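PDB 3IP1: scyllo-inosose 3-dehydrogenase from Thermotoga maritima, which catalyses the NAD(+)-dependent oxidation of scyllo-inosose to 3-dehydro-scyllo-inosose, probably as a step in myo-inositol degradation. Local coordinates for residues 58-64 against 99-105. Sequence-based numbering, arbitrary orientation.
Sequences IIIKVKA and FSGVVVE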
ATOM      1  N   ILE A  58      28.300   5.183  22.524  1.00 30.09           N
ATOM      2  CA  ILE A  58      28.274   4.368  23.737  1.00 29.63           C
ATOM      3  C   ILE A  58      29.278   3.234  23.591  1.00 29.20           C
ATOM      4  O   ILE A  58      29.656   2.859  22.482  1.00 28.83           O
ATOM      5  CB  ILE A  58      26.875   3.718  24.003  1.00 29.87           C
ATOM      6  CG1 ILE A  58      26.496   2.759  22.846  1.00 29.57           C
ATOM      7  CG2 ILE A  58      25.812   4.813  24.224  1.00 29.06           C
ATOM      8  CD1 ILE A  58      25.200   1.937  23.031  1.00 26.33           C
ATOM      9  N   ILE A  59      29.683   2.691  24.729  1.00 28.67           N
ATOM     10  CA  ILE A  59      30.538   1.522  24.794  1.00 28.05           C
ATOM     11  C   ILE A  59      29.701   0.472  25.484  1.00 27.51           C
ATOM     12  O   ILE A  59      29.076   0.737  26.514  1.00 25.93           O
ATOM     13  CB  ILE A  59      31.835   1.817  25.608  1.00 28.33           C
ATOM     14  CG1 ILE A  59      32.723   2.815  24.843  1.00 29.18           C
ATOM     15  CG2 ILE A  59      32.634   0.537  25.885  1.00 27.67           C
ATOM     16  CD1 ILE A  59      33.813   3.462  25.730  1.00 30.08           C
ATOM     17  N   ILE A  60      29.697  -0.717  24.896  1.00 27.38           N
ATOM     18  CA  ILE A  60      28.925  -1.843  25.367  1.00 26.98           C
ATOM     19  C   ILE A  60      29.863  -2.963  25.823  1.00 27.67           C
ATOM     20  O   ILE A  60      30.815  -3.300  25.133  1.00 28.24           O
ATOM     21  CB  ILE A  60      28.033  -2.373  24.225  1.00 27.23           C
ATOM     22  CG1 ILE A  60      27.067  -1.275  23.734  1.00 25.94           C
ATOM     23  CG2 ILE A  60      27.287  -3.644  24.660  1.00 26.21           C
ATOM     24  CD1 ILE A  60      26.445  -1.566  22.334  1.00 25.15           C
ATOM     25  N   LYS A  61      29.602  -3.533  26.986  1.00 28.30           N
ATOM     26  CA  LYS A  61      30.312  -4.716  27.427  1.00 28.84           C
ATOM     27  C   LYS A  61      29.585  -5.883  26.793  1.00 29.08           C
ATOM     28  O   LYS A  61      28.413  -6.122  27.117  1.00 29.38           O
ATOM     29  CB  LYS A  61      30.248  -4.785  28.950  1.00 29.06           C
ATOM     30  CG  LYS A  61      30.897  -5.973  29.627  1.00 30.23           C
ATOM     31  CD  LYS A  61      30.908  -5.687  31.149  1.00 33.71           C
ATOM     32  CE  LYS A  61      31.271  -6.906  31.989  1.00 37.66           C
ATOM     33  NZ  LYS A  61      32.484  -7.596  31.464  1.00 38.50           N
ATOM     34  N   VAL A  62      30.252  -6.585  25.868  1.00 28.97           N
ATOM     35  CA  VAL A  62      29.590  -7.657  25.103  1.00 28.31           C
ATOM     36  C   VAL A  62      29.231  -8.841  25.995  1.00 28.84           C
ATOM     37  O   VAL A  62      30.040  -9.316  26.797  1.00 29.09           O
ATOM     38  CB  VAL A  62      30.439  -8.147  23.878  1.00 28.41           C
ATOM     39  CG1 VAL A  62      29.680  -9.172  23.037  1.00 26.94           C
ATOM     40  CG2 VAL A  62      30.896  -6.975  23.001  1.00 25.64           C
ATOM     41  N   LYS A  63      28.005  -9.322  25.862  1.00 29.06           N
ATOM     42  CA  LYS A  63      27.621 -10.553  26.528  1.00 29.13           C
ATOM     43  C   LYS A  63      27.578 -11.739  25.576  1.00 28.64           C
ATOM     44  O   LYS A  63      27.989 -12.836  25.936  1.00 28.68           O
ATOM     45  CB  LYS A  63      26.273 -10.379  27.206  1.00 29.97           C
ATOM     46  CG  LYS A  63      26.327  -9.565  28.476  1.00 32.59           C
ATOM     47  CD  LYS A  63      26.579 -10.457  29.687  1.00 38.35           C
ATOM     48  CE  LYS A  63      28.002 -10.286  30.213  1.00 42.58           C
ATOM     49  NZ  LYS A  63      28.235 -11.034  31.506  1.00 46.55           N
ATOM     50  N   ALA A  64      27.073 -11.534  24.363  1.00 27.58           N
ATOM     51  CA  ALA A  64      26.975 -12.633  23.412  1.00 26.93           C
ATOM     52  C   ALA A  64      27.162 -12.125  21.996  1.00 27.23           C
ATOM     53  O   ALA A  64      26.809 -10.984  21.698  1.00 27.20           O
ATOM     54  CB  ALA A  64      25.629 -13.372  23.560  1.00 26.61           C
ATOM     55  N   PHE A  99      25.064  -9.333  18.043  1.00 25.68           N
ATOM     56  CA  PHE A  99      25.479  -9.243  19.436  1.00 25.49           C
ATOM     57  C   PHE A  99      24.525  -8.513  20.364  1.00 26.04           C
ATOM     58  O   PHE A  99      23.666  -7.745  19.919  1.00 25.91           O
ATOM     59  CB  PHE A  99      26.856  -8.584  19.518  1.00 24.67           C
ATOM     60  CG  PHE A  99      26.808  -7.077  19.502  1.00 24.44           C
ATOM     61  CD1 PHE A  99      26.619  -6.390  18.312  1.00 24.74           C
ATOM     62  CD2 PHE A  99      26.960  -6.357  20.683  1.00 22.35           C
ATOM     63  CE1 PHE A  99      26.578  -4.992  18.291  1.00 23.85           C
ATOM     64  CE2 PHE A  99      26.923  -4.968  20.689  1.00 24.41           C
ATOM     65  CZ  PHE A  99      26.726  -4.272  19.488  1.00 23.50           C
ATOM     66  N   SER A 100      24.738  -8.738  21.664  1.00 26.01           N
ATOM     67  CA  SER A 100      24.090  -7.990  22.733  1.00 26.39           C
ATOM     68  C   SER A 100      25.076  -7.809  23.908  1.00 26.77           C
ATOM     69  O   SER A 100      26.162  -8.421  23.945  1.00 26.00           O
ATOM     70  CB  SER A 100      22.862  -8.729  23.222  1.00 25.96           C
ATOM     71  OG  SER A 100      23.286  -9.990  23.722  1.00 28.65           O
ATOM     72  N   GLY A 101      24.705  -6.956  24.857  1.00 26.80           N
ATOM     73  CA  GLY A 101      25.573  -6.653  25.980  1.00 27.25           C
ATOM     74  C   GLY A 101      24.970  -5.568  26.843  1.00 28.06           C
ATOM     75  O   GLY A 101      23.779  -5.280  26.744  1.00 28.31           O
ATOM     76  N   VAL A 102      25.775  -4.977  27.717  1.00 28.29           N
ATOM     77  CA  VAL A 102      25.258  -3.937  28.599  1.00 28.77           C
ATOM     78  C   VAL A 102      26.041  -2.638  28.404  1.00 28.54           C
ATOM     79  O   VAL A 102      27.265  -2.660  28.180  1.00 29.16           O
ATOM     80  CB  VAL A 102      25.202  -4.397  30.097  1.00 29.44           C
ATOM     81  CG1 VAL A 102      24.440  -5.710  30.226  1.00 28.90           C
ATOM     82  CG2 VAL A 102      26.579  -4.556  30.678  1.00 29.33           C
ATOM     83  N   VAL A 103      25.336  -1.515  28.458  1.00 28.20           N
ATOM     84  CA  VAL A 103      25.981  -0.215  28.347  1.00 27.84           C
ATOM     85  C   VAL A 103      26.866   0.023  29.572  1.00 28.23           C
ATOM     86  O   VAL A 103      26.412  -0.107  30.712  1.00 28.56           O
ATOM     87  CB  VAL A 103      24.957   0.943  28.158  1.00 27.45           C
ATOM     88  CG1 VAL A 103      25.689   2.255  27.941  1.00 26.43           C
ATOM     89  CG2 VAL A 103      24.035   0.651  26.941  1.00 27.47           C
ATOM     90  N   VAL A 104      28.134   0.343  29.331  1.00 28.39           N
ATOM     91  CA  VAL A 104      29.048   0.669  30.427  1.00 28.87           C
ATOM     92  C   VAL A 104      29.501   2.118  30.385  1.00 29.87           C
ATOM     93  O   VAL A 104      30.071   2.606  31.335  1.00 30.46           O
ATOM     94  CB  VAL A 104      30.289  -0.288  30.549  1.00 28.89           C
ATOM     95  CG1 VAL A 104      29.848  -1.710  30.880  1.00 26.94           C
ATOM     96  CG2 VAL A 104      31.193  -0.218  29.303  1.00 27.95           C
ATOM     97  N   GLU A 105      29.261   2.794  29.274  1.00 30.39           N
ATOM     98  CA  GLU A 105      29.538   4.195  29.177  1.00 31.15           C
ATOM     99  C   GLU A 105      28.719   4.778  28.024  1.00 30.97           C
ATOM    100  O   GLU A 105      28.546   4.127  27.004  1.00 31.04           O
ATOM    101  CB  GLU A 105      31.032   4.414  28.944  1.00 31.78           C
ATOM    102  CG  GLU A 105      31.398   5.880  28.869  1.00 35.16           C
ATOM    103  CD  GLU A 105      32.876   6.163  29.045  1.00 40.35           C
ATOM    104  OE1 GLU A 105      33.197   7.325  29.409  1.00 43.16           O
ATOM    105  OE2 GLU A 105      33.706   5.253  28.814  1.00 41.95           O
TER
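I60 reaches the ring of F99 at its edge, in the ring plane, with CD1 of I60 3.8 Å from CE2 of F99. The isoleucine gets there because CG1 is turned beside its own backbone N (chi1 -60°) and chi2 is extended. F99, buried and apolar, directly follows H97 and E98, ligands of the first zinc site. The other branch of I60, CG2, lies 3.7 Å from CA of G101; this glycine lets the strands come close, its CA 4.2 Å from CA of V62. The strands are antiparallel, K61 N bonding V102 O at 2.8 Å and V102 N returning a bond to K61 O. A classic bulge interrupts the pairing at each end. K63 N and A64 N both donate to S100 O, the A64 N-H from above the carbonyl plane; at the other end V104 N hydrogen-bonds to I59 O and E105 N adds a weak bond to the same oxygen. Within this bulge V104 lies between K61 and I59: its CG1 packs on CB of K61 (3.7 Å) and its CG2 on CG2 of I59 (3.8 Å). I59 and E105 run side by side, the extended glutamate bringing OE2 of E105 to 3.6 Å from CD1 of I59. S100 OG hydrogen-bonds to F188 O, giving this buried hydroxyl a partner. In this GroES-like domain, strand 164-168 flanks 58-64, strand 124-127 flanks 99-105, V125 touches I60 and V103, and helix 185-192 packs against K63, A64 and V102.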